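Local coordinates for MUTM (fpg) protein (Thermus thermophilus, PDB 1EE8), which belongs to the MutM (Fpg) family, combining a beta-rich N-terminal domain with a helical H2TH domain and a C-terminal zinc finger, at residues Leu86-Gly90 / Arg91-Phe95; Ile115-Leu118 / Leu119-Pro123; Ala143-Leu146 / Lys147-Leu150; Leu150-Gln153 / Arg154-Ala157. One frame throughout, in Å; residues are numbered along the deposited sequence.

Contact 1. Residues Leu86-Gly90 / Arg91-Phe95; sequences LVLEG and RTLYF
Arg91 meets Leu88 across the tight reversal of a beta hairpin, where Glu89 and Gly90 have backbone angles close to those of a type I turn. The carbonyl O of Arg91 accepts the N-H of Leu88 at 2.7 Å, with a bent N-H angle of 137°. Arg91 O also lies 3.0 Å from Leu88 CB.

Thr92 pairs with Val87 at a non-hydrogen-bonded position. Its CG2, anti to the backbone N, lies against one face of the Tyr94 ring, offset toward the rim. Thr92 OG1 is left on the side of Val87, 4.0 Å from Val87 CG1, the two side chains running side by side in the same direction. The CA-H of Thr92 also leans on Leu86 O.

Leu93 forms the hydrogen-bonded pair with Leu86. Leu93 N reaches Leu86 O at 2.9 Å, while Leu93 O receives Leu86 N at 2.8 Å, almost straight (164°). On the face shared by these leucines, the CB atoms of Leu86 and Leu93 stand 4.0 Å apart, and Leu88 CD2 comes up to Leu93 CG at 4.3 Å. Helix 3-17 covers this face, bringing Leu13 and Val17 onto Leu93 and Val17 onto Leu88.

The chemistry is two-sided: leucines face the helix, whereas the side bearing Val87, Thr92 and Tyr94 is partly exposed and more mixed. Leu86 O, receiving both an N-H and a CA-H, is well supplied with donors inside the hairpin.

Contact 2. Residues Ile115-Leu118 / Leu119-Pro123; sequences IPLL and LRLGP
Pro116 offers its carbonyl O to Leu119 N, the two atoms Pro116 O and Leu119 N lying 2.7 Å apart, as expected of a tight i to i+3 turn. Arg120 N adds a weak bond to the same oxygen. A water donates to Pro116 O at 3.0 Å. This water also lies in the guanidinium plane of Arg120, where it accepts a weak bond from NH2. Leu119 CB lies close to Pro116 O, beside its own N.

Leu117 carries the side-chain contact. Its CG is anti to the backbone N (chi1 172°), which brings Leu117 CD1 over a face of the Arg120 guanidinium, 3.6 Å from Arg120 NE. The arginine leaves CA with CG between N and C, then runs extended back along the helix to reach this leucine. Leu117 O accepts Arg120 N at 3.2 Å and, weakly, Leu121 N.

These short-range bonds wind the chain into a brief helical turn round residues 117-120, which follows strand 103-108 and precedes helix 132-140; Leu121 is the first residue to abandon helical angles. Leu121 CD2 lies 3.8 Å from Leu117 CD1.

Leu118 takes the other branch, its CD1 meeting Leu121 CD1 at 3.8 Å. Leu118 and Leu121 both rest on Arg50 of strand 42-50, while Phe53 of strand 53-58 lies against Leu117 and Leu118.

Contact 3. Residues Ala143-Leu146 / Lys147-Leu150; sequences ARPL and KALL
Arg144 lays its side chain over Ala148 and Leu149 at the start of helix 146-152. The CB sets off toward the helix, with CG anti to the carbonyl carbon (chi1 -74°). CG and CD carry the chain onward, and a bend at chi3 (-56°) turns the guanidinium across the first turn. Arg144 NE is the first atom to make contact, 4.0 Å from Leu149 CD1. Arg144 CZ follows at 4.1 Å from the CB of Ala148, whose methyl sits under one face of the guanidinium, offset toward the rim. Arg144 NH1 borders Ala148 CB at 3.9 Å, while Arg144 NH2 crosses to Leu149 CD1, 3.6 Å away. NH2 finds its charged partner one turn further on, in a salt bridge with Asp152 OD2; the guanidinium is thus held both by this charge pair and by apolar contacts.

Pro145, next in the chain, occupies the N-cap position. Pro145 O accepts a weak bond from Ala148 N at 2.9 Å and a longer weak one from Leu149 N. Leu146 O is shared in the same way, weakly, by Leu149 N and Leu150 N, and Leu149 CB rests on it at 3.4 Å.

The inner side of this first turn is buried among helices. Leu146 touches Leu139 of helix 132-140, Leu168 of helix 161-170 and Leu190 of helix 184-203, and Leu150 packs on the latter two helices. Lys147, fully extended, runs to a salt bridge with Asp165 and hydrogen bonds with Asn161 and with Thr255 of strand 254-257, tying the helix to the zinc-finger hairpin.

Contact 4. Residues Leu150-Gln153 / Arg154-Ala157; sequences LLDQ and RLAA
Asp152 lies alongside Arg154, Asp152 CB 3.5 Å from Arg154 CG and both side chains pointing the same way. The carboxylate stands almost perpendicular to the guanidinium, the planes 81° apart. Asp152 OD1 approaches the guanidinium edge near its plane, forming a salt bridge with Arg154 NE at 3.3 Å and also touching CD. With OD2 taken by Arg144, the carboxylate is shared between two arginines, which would be expected to favour its charged form.

Gln153, just past helix 146-152, has a positive phi of 85°. The chain turns there toward helix 161-170, an arrangement consistent with the linker of a helix-two-turn-helix element. The CA-H of Gln153 points almost straight (169°) at Ala156 O, with Gln153 CA 3.4 Å from that oxygen, and its CG flanks the same atom. The side chain then extends beyond CG, bringing Gln153 OE1 to 3.8 Å from Ala157 CA and into a hydrogen bond with Gly158 N.

Inside the bend, Ala156 CB comes within 4.2 Å of Leu150 O. That carbonyl and Ala156 N are buried with no hydrogen-bonding partner in the model.

Overall arrangement
From the N terminus, contact 1 closes first, at the hairpin between strands 82-88 and 92-96. The chain then runs through strand 103-108 to contact 2, a helical turn whose centre is about 28 Å from that of contact 1. Contacts 3 and 4 follow at the two ends of helix 146-152; Leu149 CG packs against Leu155 CD2 between them. Contacts 1 and 2 are in series with each other and with the later pair; contact 4 begins on Leu150, where contact 3 ends; none nests or crosses. A probable hydrogen bond from Gly122 N to Gln153 O, 2.9 Å, joins the stretch after helix 117-120 to the turn after helix 146-152. Contact 1 lies across the chain's centre from contacts 3 and 4.

Contact 1. Residues Leu86-Gly90 / Arg91-Phe95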
loop_
_atom_site.group_PDB
_atom_site.type_symbol
_atom_site.label_atom_id
_atom_site.label_comp_id
_atom_site.label_asym_id
_atom_site.label_seq_id
_atom_site.Cartn_x
_atom_site.Cartn_y
_atom_site.Cartn_z
ATOM N N LEU A 86 15.338 -4.662 1.590
ATOM C CA LEU A 86 14.221 -5.588 1.623
ATOM C C LEU A 86 14.560 -6.491 2.799
ATOM O O LEU A 86 15.444 -7.343 2.700
ATOM C CB LEU A 86 14.158 -6.413 0.335
ATOM C CG LEU A 86 13.334 -5.876 -0.838
ATOM C CD1 LEU A 86 13.436 -4.374 -0.906
ATOM C CD2 LEU A 86 13.799 -6.523 -2.138
ATOM N N VAL A 87 13.878 -6.274 3.915
ATOM C CA VAL A 87 14.118 -7.048 5.121
ATOM C C VAL A 87 13.283 -8.324 5.121
ATOM O O VAL A 87 12.065 -8.271 5.266
ATOM C CB VAL A 87 13.774 -6.213 6.364
ATOM C CG1 VAL A 87 14.027 -7.011 7.625
ATOM C CG2 VAL A 87 14.601 -4.925 6.355
ATOM N N LEU A 88 13.953 -9.458 4.935
ATOM C CA LEU A 88 13.298 -10.763 4.926
ATOM C C LEU A 88 13.448 -11.400 6.297
ATOM O O LEU A 88 14.249 -10.949 7.115
ATOM C CB LEU A 88 13.930 -11.674 3.877
ATOM C CG LEU A 88 13.560 -11.454 2.408
ATOM C CD1 LEU A 88 13.352 -9.987 2.101
ATOM C CD2 LEU A 88 14.663 -12.043 1.556
ATOM N N GLU A 89 12.690 -12.454 6.552
ATOM C CA GLU A 89 12.781 -13.095 7.850
ATOM C C GLU A 89 14.162 -13.711 8.044
ATOM O O GLU A 89 14.735 -13.625 9.129
ATOM C CB GLU A 89 11.674 -14.155 8.011
ATOM C CG GLU A 89 11.851 -15.433 7.201
ATOM C CD GLU A 89 10.668 -16.387 7.346
ATOM O OE1 GLU A 89 9.589 -16.100 6.778
ATOM O OE2 GLU A 89 10.814 -17.423 8.033
ATOM N N GLY A 90 14.712 -14.298 6.988
ATOM C CA GLY A 90 16.015 -14.930 7.097
ATOM C C GLY A 90 17.221 -14.061 6.789
ATOM O O GLY A 90 18.341 -14.389 7.188
ATOM N N ARG A 91 17.007 -12.957 6.078
ATOM C CA ARG A 91 18.104 -12.066 5.728
ATOM C C ARG A 91 17.601 -10.764 5.127
ATOM O O ARG A 91 16.402 -10.524 5.055
ATOM C CB ARG A 91 19.043 -12.737 4.731
ATOM C CG ARG A 91 18.365 -13.176 3.447
ATOM C CD ARG A 91 19.332 -13.130 2.282
ATOM N NE ARG A 91 20.579 -13.855 2.528
ATOM C CZ ARG A 91 20.674 -15.176 2.647
ATOM N NH1 ARG A 91 19.590 -15.938 2.552
ATOM N NH2 ARG A 91 21.861 -15.738 2.836
ATOM N N THR A 92 18.538 -9.941 4.676
ATOM C CA THR A 92 18.201 -8.648 4.091
ATOM C C THR A 92 18.899 -8.424 2.753
ATOM O O THR A 92 20.067 -8.784 2.584
ATOM C CB THR A 92 18.583 -7.520 5.075
ATOM O OG1 THR A 92 17.749 -7.612 6.233
ATOM C CG2 THR A 92 18.396 -6.135 4.446
ATOM N N LEU A 93 18.172 -7.842 1.803
ATOM C CA LEU A 93 18.716 -7.528 0.488
ATOM C C LEU A 93 18.852 -6.009 0.431
ATOM O O LEU A 93 17.918 -5.292 0.795
ATOM C CB LEU A 93 17.759 -7.982 -0.622
ATOM C CG LEU A 93 17.301 -9.440 -0.623
ATOM C CD1 LEU A 93 16.422 -9.692 -1.838
ATOM C CD2 LEU A 93 18.522 -10.360 -0.651
ATOM N N TYR A 94 19.995 -5.512 -0.027
ATOM C CA TYR A 94 20.195 -4.065 -0.098
ATOM C C TYR A 94 20.213 -3.568 -1.535
ATOM O O TYR A 94 20.899 -4.137 -2.382
ATOM C CB TYR A 94 21.504 -3.670 0.586
ATOM C CG TYR A 94 21.615 -4.187 2.000
ATOM C CD1 TYR A 94 22.213 -5.418 2.266
ATOM C CD2 TYR A 94 21.096 -3.459 3.072
ATOM C CE1 TYR A 94 22.297 -5.915 3.570
ATOM C CE2 TYR A 94 21.169 -3.947 4.380
ATOM C CZ TYR A 94 21.774 -5.177 4.617
ATOM O OH TYR A 94 21.854 -5.662 5.902
ATOM N N PHE A 95 19.451 -2.507 -1.796
ATOM C CA PHE A 95 19.377 -1.924 -3.124
ATOM C C PHE A 95 20.446 -0.833 -3.242
ATOM O O PHE A 95 20.280 0.289 -2.774
ATOM C CB PHE A 95 17.972 -1.357 -3.369
ATOM C CG PHE A 95 17.752 -0.848 -4.772
ATOM C CD1 PHE A 95 17.601 0.514 -5.014
ATOM C CD2 PHE A 95 17.707 -1.727 -5.846
ATOM C CE1 PHE A 95 17.407 1.000 -6.313
ATOM C CE2 PHE A 95 17.516 -1.256 -7.152
ATOM C CZ PHE A 95 17.366 0.114 -7.386
#

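Contact 2. Residues Ile115-Leu118 / Leu119-Pro123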
loop_
_atom_site.group_PDB
_atom_site.type_symbol
_atom_site.label_atom_id
_atom_site.label_comp_id
_atom_site.label_asym_id
_atom_site.label_seq_id
_atom_site.Cartn_x
_atom_site.Cartn_y
_atom_site.Cartn_z
ATOM N N ILE A 115 3.965 1.492 -15.017
ATOM C CA ILE A 115 5.139 0.940 -15.684
ATOM C C ILE A 115 4.700 0.400 -17.050
ATOM O O ILE A 115 4.812 -0.795 -17.328
ATOM C CB ILE A 115 5.727 -0.218 -14.852
ATOM C CG1 ILE A 115 5.538 0.075 -13.361
ATOM C CG2 ILE A 115 7.214 -0.372 -15.146
ATOM C CD1 ILE A 115 5.718 -1.132 -12.470
ATOM N N PRO A 116 4.191 1.281 -17.923
ATOM C CA PRO A 116 3.731 0.877 -19.256
ATOM C C PRO A 116 4.738 0.134 -20.136
ATOM O O PRO A 116 4.351 -0.724 -20.927
ATOM C CB PRO A 116 3.249 2.194 -19.871
ATOM C CG PRO A 116 4.067 3.223 -19.162
ATOM C CD PRO A 116 4.058 2.738 -17.743
ATOM N N LEU A 117 6.022 0.453 -20.003
ATOM C CA LEU A 117 7.041 -0.229 -20.800
ATOM C C LEU A 117 6.898 -1.728 -20.583
ATOM O O LEU A 117 7.049 -2.530 -21.504
ATOM C CB LEU A 117 8.448 0.212 -20.381
ATOM C CG LEU A 117 9.603 -0.580 -21.015
ATOM C CD1 LEU A 117 9.536 -0.460 -22.531
ATOM C CD2 LEU A 117 10.943 -0.065 -20.499
ATOM N N LEU A 118 6.589 -2.090 -19.347
ATOM C CA LEU A 118 6.427 -3.478 -18.964
ATOM C C LEU A 118 5.267 -4.144 -19.712
ATOM O O LEU A 118 5.216 -5.371 -19.838
ATOM C CB LEU A 118 6.202 -3.539 -17.453
ATOM C CG LEU A 118 6.409 -4.852 -16.715
ATOM C CD1 LEU A 118 7.714 -5.499 -17.140
ATOM C CD2 LEU A 118 6.397 -4.565 -15.219
ATOM N N LEU A 119 4.347 -3.330 -20.222
ATOM C CA LEU A 119 3.185 -3.838 -20.946
ATOM C C LEU A 119 3.405 -4.016 -22.442
ATOM O O LEU A 119 2.714 -4.807 -23.081
ATOM C CB LEU A 119 1.986 -2.912 -20.731
ATOM C CG LEU A 119 1.350 -2.928 -19.342
ATOM C CD1 LEU A 119 0.269 -1.864 -19.268
ATOM C CD2 LEU A 119 0.776 -4.309 -19.061
ATOM N N ARG A 120 4.356 -3.280 -23.005
ATOM C CA ARG A 120 4.620 -3.372 -24.432
ATOM C C ARG A 120 5.892 -4.141 -24.797
ATOM O O ARG A 120 6.188 -4.321 -25.975
ATOM C CB ARG A 120 4.690 -1.970 -25.041
ATOM C CG ARG A 120 5.754 -1.077 -24.438
ATOM C CD ARG A 120 6.075 0.064 -25.383
ATOM N NE ARG A 120 7.123 0.945 -24.874
ATOM C CZ ARG A 120 6.945 1.851 -23.918
ATOM N NH1 ARG A 120 7.962 2.605 -23.523
ATOM N NH2 ARG A 120 5.752 2.011 -23.362
ATOM N N LEU A 121 6.650 -4.584 -23.800
ATOM C CA LEU A 121 7.880 -5.325 -24.075
ATOM C C LEU A 121 7.646 -6.441 -25.086
ATOM O O LEU A 121 6.631 -7.135 -25.036
ATOM C CB LEU A 121 8.446 -5.925 -22.786
ATOM C CG LEU A 121 9.062 -4.951 -21.775
ATOM C CD1 LEU A 121 9.480 -5.721 -20.530
ATOM C CD2 LEU A 121 10.252 -4.234 -22.400
ATOM N N GLY A 122 8.589 -6.608 -26.009
ATOM C CA GLY A 122 8.458 -7.652 -27.004
ATOM C C GLY A 122 8.757 -9.003 -26.388
ATOM O O GLY A 122 8.958 -9.105 -25.177
ATOM N N PRO A 123 8.800 -10.068 -27.197
ATOM C CA PRO A 123 9.085 -11.400 -26.662
ATOM C C PRO A 123 10.455 -11.491 -25.987
ATOM O O PRO A 123 11.392 -10.777 -26.356
ATOM C CB PRO A 123 8.981 -12.289 -27.898
ATOM C CG PRO A 123 9.431 -11.370 -28.999
ATOM C CD PRO A 123 8.702 -10.099 -28.666
HETATM O O HOH W 1 2.689 0.399 -23.135
#

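Contact 3. Residues Ala143-Leu146 / Lys147-Leu150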
loop_
_atom_site.group_PDB
_atom_site.type_symbol
_atom_site.label_atom_id
_atom_site.label_comp_id
_atom_site.label_asym_id
_atom_site.label_seq_id
_atom_site.Cartn_x
_atom_site.Cartn_y
_atom_site.Cartn_z
ATOM N N ALA A 143 13.206 2.593 -40.778
ATOM C CA ALA A 143 14.244 3.253 -41.554
ATOM C C ALA A 143 15.308 3.727 -40.563
ATOM O O ALA A 143 16.363 4.232 -40.951
ATOM C CB ALA A 143 13.660 4.442 -42.323
ATOM N N ARG A 144 15.016 3.555 -39.275
ATOM C CA ARG A 144 15.945 3.947 -38.223
ATOM C C ARG A 144 17.134 2.996 -38.192
ATOM O O ARG A 144 17.030 1.853 -38.620
ATOM C CB ARG A 144 15.259 3.924 -36.860
ATOM C CG ARG A 144 14.299 5.070 -36.613
ATOM C CD ARG A 144 14.104 5.238 -35.122
ATOM N NE ARG A 144 13.642 4.002 -34.500
ATOM C CZ ARG A 144 13.723 3.752 -33.197
ATOM N NH1 ARG A 144 14.254 4.657 -32.382
ATOM N NH2 ARG A 144 13.272 2.603 -32.709
ATOM N N PRO A 145 18.280 3.461 -37.671
ATOM C CA PRO A 145 19.488 2.631 -37.593
ATOM C C PRO A 145 19.242 1.294 -36.903
ATOM O O PRO A 145 18.540 1.216 -35.892
ATOM C CB PRO A 145 20.462 3.509 -36.810
ATOM C CG PRO A 145 20.016 4.905 -37.163
ATOM C CD PRO A 145 18.518 4.787 -37.077
ATOM N N LEU A 146 19.841 0.248 -37.456
ATOM C CA LEU A 146 19.707 -1.101 -36.926
ATOM C C LEU A 146 19.819 -1.175 -35.405
ATOM O O LEU A 146 18.964 -1.770 -34.742
ATOM C CB LEU A 146 20.765 -2.003 -37.559
ATOM C CG LEU A 146 20.637 -3.498 -37.288
ATOM C CD1 LEU A 146 19.230 -3.980 -37.639
ATOM C CD2 LEU A 146 21.686 -4.237 -38.107
ATOM N N LYS A 147 20.863 -0.571 -34.848
ATOM C CA LYS A 147 21.049 -0.617 -33.408
ATOM C C LYS A 147 19.877 -0.026 -32.623
ATOM O O LYS A 147 19.521 -0.546 -31.569
ATOM C CB LYS A 147 22.347 0.082 -32.995
ATOM C CG LYS A 147 22.595 -0.041 -31.498
ATOM C CD LYS A 147 23.853 0.654 -31.029
ATOM C CE LYS A 147 23.983 0.510 -29.516
ATOM N NZ LYS A 147 25.222 1.134 -29.002
ATOM N N ALA A 148 19.292 1.056 -33.126
ATOM C CA ALA A 148 18.149 1.680 -32.454
ATOM C C ALA A 148 17.000 0.680 -32.346
ATOM O O ALA A 148 16.243 0.684 -31.377
ATOM C CB ALA A 148 17.691 2.919 -33.219
ATOM N N LEU A 149 16.863 -0.183 -33.341
ATOM C CA LEU A 149 15.799 -1.173 -33.289
ATOM C C LEU A 149 16.136 -2.275 -32.294
ATOM O O LEU A 149 15.248 -2.958 -31.787
ATOM C CB LEU A 149 15.544 -1.765 -34.674
ATOM C CG LEU A 149 14.176 -1.380 -35.243
ATOM C CD1 LEU A 149 14.031 0.128 -35.274
ATOM C CD2 LEU A 149 14.026 -1.956 -36.633
ATOM N N LEU A 150 17.418 -2.456 -32.012
ATOM C CA LEU A 150 17.817 -3.477 -31.056
ATOM C C LEU A 150 17.581 -2.964 -29.643
ATOM O O LEU A 150 17.399 -3.747 -28.712
ATOM C CB LEU A 150 19.293 -3.838 -31.228
ATOM C CG LEU A 150 19.670 -4.541 -32.532
ATOM C CD1 LEU A 150 21.116 -5.008 -32.460
ATOM C CD2 LEU A 150 18.742 -5.727 -32.751
#

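Contact 4. Residues Leu150-Gln153 / Arg154-Ala157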
loop_
_atom_site.group_PDB
_atom_site.type_symbol
_atom_site.label_atom_id
_atom_site.label_comp_id
_atom_site.label_asym_id
_atom_site.label_seq_id
_atom_site.Cartn_x
_atom_site.Cartn_y
_atom_site.Cartn_z
ATOM N N LEU A 150 17.418 -2.456 -32.012
ATOM C CA LEU A 150 17.817 -3.477 -31.056
ATOM C C LEU A 150 17.581 -2.964 -29.643
ATOM O O LEU A 150 17.399 -3.747 -28.712
ATOM C CB LEU A 150 19.293 -3.838 -31.228
ATOM C CG LEU A 150 19.670 -4.541 -32.532
ATOM C CD1 LEU A 150 21.116 -5.008 -32.460
ATOM C CD2 LEU A 150 18.742 -5.727 -32.751
ATOM N N LEU A 151 17.578 -1.641 -29.499
ATOM C CA LEU A 151 17.379 -0.997 -28.211
ATOM C C LEU A 151 15.929 -0.670 -27.898
ATOM O O LEU A 151 15.593 -0.405 -26.746
ATOM C CB LEU A 151 18.204 0.285 -28.143
ATOM C CG LEU A 151 19.613 0.205 -27.553
ATOM C CD1 LEU A 151 20.349 -1.031 -28.050
ATOM C CD2 LEU A 151 20.357 1.473 -27.926
ATOM N N ASP A 152 15.071 -0.682 -28.915
ATOM C CA ASP A 152 13.663 -0.361 -28.711
ATOM C C ASP A 152 13.060 -1.201 -27.597
ATOM O O ASP A 152 12.412 -0.671 -26.695
ATOM C CB ASP A 152 12.863 -0.571 -30.001
ATOM C CG ASP A 152 12.174 0.704 -30.471
ATOM O OD1 ASP A 152 11.318 0.623 -31.381
ATOM O OD2 ASP A 152 12.498 1.790 -29.930
ATOM N N GLN A 153 13.284 -2.509 -27.677
ATOM C CA GLN A 153 12.792 -3.473 -26.697
ATOM C C GLN A 153 11.369 -3.938 -26.960
ATOM O O GLN A 153 10.811 -4.740 -26.212
ATOM C CB GLN A 153 12.936 -2.927 -25.273
ATOM C CG GLN A 153 14.395 -2.834 -24.838
ATOM C CD GLN A 153 14.567 -2.934 -23.343
ATOM O OE1 GLN A 153 14.006 -3.822 -22.702
ATOM N NE2 GLN A 153 15.364 -2.033 -22.777
ATOM N N ARG A 154 10.781 -3.425 -28.033
ATOM C CA ARG A 154 9.449 -3.842 -28.435
ATOM C C ARG A 154 9.733 -4.995 -29.391
ATOM O O ARG A 154 8.869 -5.828 -29.664
ATOM C CB ARG A 154 8.734 -2.713 -29.168
ATOM C CG ARG A 154 9.637 -1.947 -30.119
ATOM C CD ARG A 154 8.863 -0.983 -31.023
ATOM N NE ARG A 154 8.265 0.147 -30.314
ATOM C CZ ARG A 154 7.183 0.070 -29.548
ATOM N NH1 ARG A 154 6.563 -1.085 -29.379
ATOM N NH2 ARG A 154 6.714 1.158 -28.958
ATOM N N LEU A 155 10.968 -5.026 -29.886
ATOM C CA LEU A 155 11.423 -6.067 -30.800
ATOM C C LEU A 155 12.297 -7.072 -30.061
ATOM O O LEU A 155 12.239 -8.269 -30.327
ATOM C CB LEU A 155 12.234 -5.465 -31.953
ATOM C CG LEU A 155 11.518 -4.826 -33.145
ATOM C CD1 LEU A 155 10.767 -3.571 -32.717
ATOM C CD2 LEU A 155 12.553 -4.488 -34.213
ATOM N N ALA A 156 13.110 -6.570 -29.136
ATOM C CA ALA A 156 14.015 -7.406 -28.354
ATOM C C ALA A 156 14.089 -6.913 -26.911
ATOM O O ALA A 156 14.952 -6.107 -26.562
ATOM C CB ALA A 156 15.406 -7.378 -28.982
ATOM N N ALA A 157 13.190 -7.404 -26.067
ATOM C CA ALA A 157 13.166 -6.988 -24.673
ATOM C C ALA A 157 14.463 -7.306 -23.936
ATOM O O ALA A 157 15.074 -8.356 -24.147
ATOM C CB ALA A 157 11.983 -7.644 -23.956
#